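Local coordinates for UPF0147 protein Ta0600 (Thermoplasma acidophilum DSM 1728, PDB 2QSB) that is of unknown function but folds as a compact four-helix bundle, the form adopted by this member of the uncharacterised UPF0147 family, at residues A[17-22]-A[34-39]. Sequence-based numbering, arbitrary orientation. Where two conformers were deposited one is given.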
loop_
_atom_site.group_PDB
_atom_site.type_symbol
_atom_site.label_atom_id
_atom_site.label_comp_id
_atom_site.label_asym_id
_atom_site.label_seq_id
_atom_site.Cartn_x
_atom_site.Cartn_y
_atom_site.Cartn_z
ATOM N N TYR A 17 4.967 -7.208 -0.771
ATOM C CA TYR A 17 4.749 -8.232 0.243
ATOM C C TYR A 17 3.792 -7.713 1.326
ATOM O O TYR A 17 2.834 -8.399 1.708
ATOM C CB TYR A 17 6.095 -8.604 0.885
ATOM C CG TYR A 17 5.926 -9.416 2.136
ATOM C CD1 TYR A 17 5.487 -10.738 2.093
ATOM C CD2 TYR A 17 6.139 -8.833 3.372
ATOM C CE1 TYR A 17 5.305 -11.468 3.268
ATOM C CE2 TYR A 17 5.964 -9.550 4.532
ATOM C CZ TYR A 17 5.552 -10.853 4.473
ATOM O OH TYR A 17 5.359 -11.548 5.653
ATOM N N LEU A 18 4.022 -6.485 1.801
ATOM C CA LEU A 18 3.185 -5.953 2.865
ATOM C C LEU A 18 1.754 -5.712 2.386
ATOM O O LEU A 18 0.806 -5.928 3.154
ATOM C CB LEU A 18 3.787 -4.661 3.427
ATOM C CG LEU A 18 5.113 -4.828 4.190
ATOM C CD1 LEU A 18 5.697 -3.458 4.498
ATOM C CD2 LEU A 18 4.937 -5.642 5.480
ATOM N N LEU A 19 1.568 -5.248 1.143
ATOM C CA LEU A 19 0.213 -5.102 0.610
ATOM C C LEU A 19 -0.448 -6.436 0.454
ATOM O O LEU A 19 -1.652 -6.566 0.708
ATOM C CB LEU A 19 0.254 -4.381 -0.739
ATOM C CG LEU A 19 0.438 -2.871 -0.637
ATOM C CD1 LEU A 19 0.734 -2.332 -2.019
ATOM C CD2 LEU A 19 -0.821 -2.215 -0.070
ATOM N N ASP A 20 0.304 -7.454 0.037
ATOM C CA ASP A 20 -0.297 -8.776 -0.052
ATOM C C ASP A 20 -0.765 -9.271 1.311
ATOM O O ASP A 20 -1.903 -9.772 1.444
ATOM C CB ASP A 20 0.627 -9.771 -0.724
ATOM C CG ASP A 20 -0.146 -10.997 -1.155
ATOM O OD1 ASP A 20 -0.827 -10.909 -2.204
ATOM O OD2 ASP A 20 -0.103 -12.004 -0.430
ATOM N N GLU A 21 0.096 -9.144 2.313
ATOM C CA GLU A 21 -0.294 -9.504 3.663
ATOM C C GLU A 21 -1.544 -8.743 4.114
ATOM O O GLU A 21 -2.457 -9.326 4.685
ATOM C CB GLU A 21 0.876 -9.233 4.617
ATOM C CG GLU A 21 2.052 -10.200 4.448
ATOM C CD GLU A 21 1.692 -11.624 4.814
ATOM O OE1 GLU A 21 1.594 -11.884 6.028
ATOM O OE2 GLU A 21 1.506 -12.474 3.915
ATOM N N LEU A 22 -1.580 -7.439 3.870
ATOM C CA LEU A 22 -2.712 -6.627 4.309
ATOM C C LEU A 22 -3.989 -7.109 3.626
ATOM O O LEU A 22 -5.068 -7.148 4.248
ATOM C CB LEU A 22 -2.410 -5.130 4.046
ATOM C CG LEU A 22 -3.475 -4.147 4.523
ATOM C CD1 LEU A 22 -3.646 -4.267 6.036
ATOM C CD2 LEU A 22 -3.059 -2.749 4.138
ATOM N N LYS A 34 -9.631 -4.655 0.405
ATOM C CA LYS A 34 -9.896 -4.323 -0.991
ATOM C C LYS A 34 -8.974 -3.222 -1.517
ATOM O O LYS A 34 -8.489 -3.320 -2.642
ATOM C CB LYS A 34 -11.380 -3.949 -1.152
ATOM C CG LYS A 34 -11.795 -3.462 -2.532
ATOM C CD LYS A 34 -11.558 -4.469 -3.623
ATOM C CE LYS A 34 -12.223 -3.940 -4.901
ATOM N NZ LYS A 34 -11.549 -4.314 -6.161
ATOM N N VAL A 35 -8.745 -2.199 -0.712
ATOM C CA VAL A 35 -7.814 -1.165 -1.134
ATOM C C VAL A 35 -6.407 -1.763 -1.292
ATOM O O VAL A 35 -5.700 -1.453 -2.249
ATOM C CB VAL A 35 -7.852 0.055 -0.188
ATOM C CG1 VAL A 35 -6.613 0.935 -0.367
ATOM C CG2 VAL A 35 -9.132 0.857 -0.453
ATOM N N ALA A 36 -6.015 -2.663 -0.400
ATOM C CA ALA A 36 -4.706 -3.298 -0.521
ATOM C C ALA A 36 -4.639 -4.093 -1.843
ATOM O O ALA A 36 -3.625 -4.042 -2.541
ATOM C CB ALA A 36 -4.467 -4.221 0.670
ATOM N N GLN A 37 -5.718 -4.819 -2.142
ATOM C CA GLN A 37 -5.864 -5.555 -3.409
ATOM C C GLN A 37 -5.677 -4.633 -4.617
ATOM O O GLN A 37 -4.865 -4.895 -5.511
ATOM C CB GLN A 37 -7.228 -6.291 -3.459
ATOM C CG GLN A 37 -7.379 -7.134 -4.746
ATOM C CD GLN A 37 -8.698 -7.913 -4.865
ATOM O OE1 GLN A 37 -8.943 -8.841 -4.114
ATOM N NE2 GLN A 37 -9.543 -7.511 -5.801
ATOM N N ASP A 38 -6.409 -3.527 -4.623
ATOM C CA ASP A 38 -6.384 -2.597 -5.743
ATOM C C ASP A 38 -5.031 -1.912 -5.839
ATOM O O ASP A 38 -4.531 -1.642 -6.927
ATOM C CB ASP A 38 -7.478 -1.569 -5.594
ATOM C CG ASP A 38 -8.898 -2.154 -5.804
ATOM O OD1 ASP A 38 -9.059 -3.287 -6.264
ATOM O OD2 ASP A 38 -9.836 -1.406 -5.512
ATOM N N SER A 39 -4.389 -1.682 -4.695
ATOM C CA SER A 39 -3.074 -1.033 -4.673
ATOM C C SER A 39 -2.004 -1.913 -5.296
ATOM O O SER A 39 -1.183 -1.448 -6.085
ATOM C CB SER A 39 -2.654 -0.674 -3.244
ATOM O OG SER A 39 -3.491 0.318 -2.686
#
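L19 and L22 meet A36 and S39 where helix 6-23 packs against helix 30-43, an inclined antiparallel pair within a four-helix bundle. The short axes of 17-22 and 34-39 approach to 8.3 Å and their N-to-C directions differ by 146°. Such closeness calls for small residues, and helix 30-43 supplies an alanine and a serine one turn apart. A36 has a lone methyl, which lets the backbones come near: its CB lies 3.7 Å from the carbonyl O of L19 and 4.0 Å from CG of L22. L22 sets CB, CG and CD2 against this methyl. The fork of L19 sits between A36 and S39: both its methyls, CD1 and CD2, rest against CB of S39, each 4.0 Å away, and CD2 also lies against A36. Farther into the bundle, L22 reaches L78 of helix 72-88, while S39 touches V57, M60 and L61 of helix 50-65, so the two-helix interface merges with the common apolar interior.

Away from this tight seam the character changes. Y17 and E21 lie on the exposed side of helix 6-23, where E21 CG lies above one face of the Y17 ring, toward its rim. On helix 30-43, K34 NZ meets the syn lone pair of D38 OD1 at 2.7 Å, a surface salt bridge across one helical turn; the lysine also pairs with a sulfate ion, probably from the crystallisation liquor. Serine suits the buried seam because its hydroxyl can be satisfied within its own helix: S39 OG donates to V35 O at 2.9 Å, approaching from 43° above the carbonyl plane, while S39 N donates to the same oxygen.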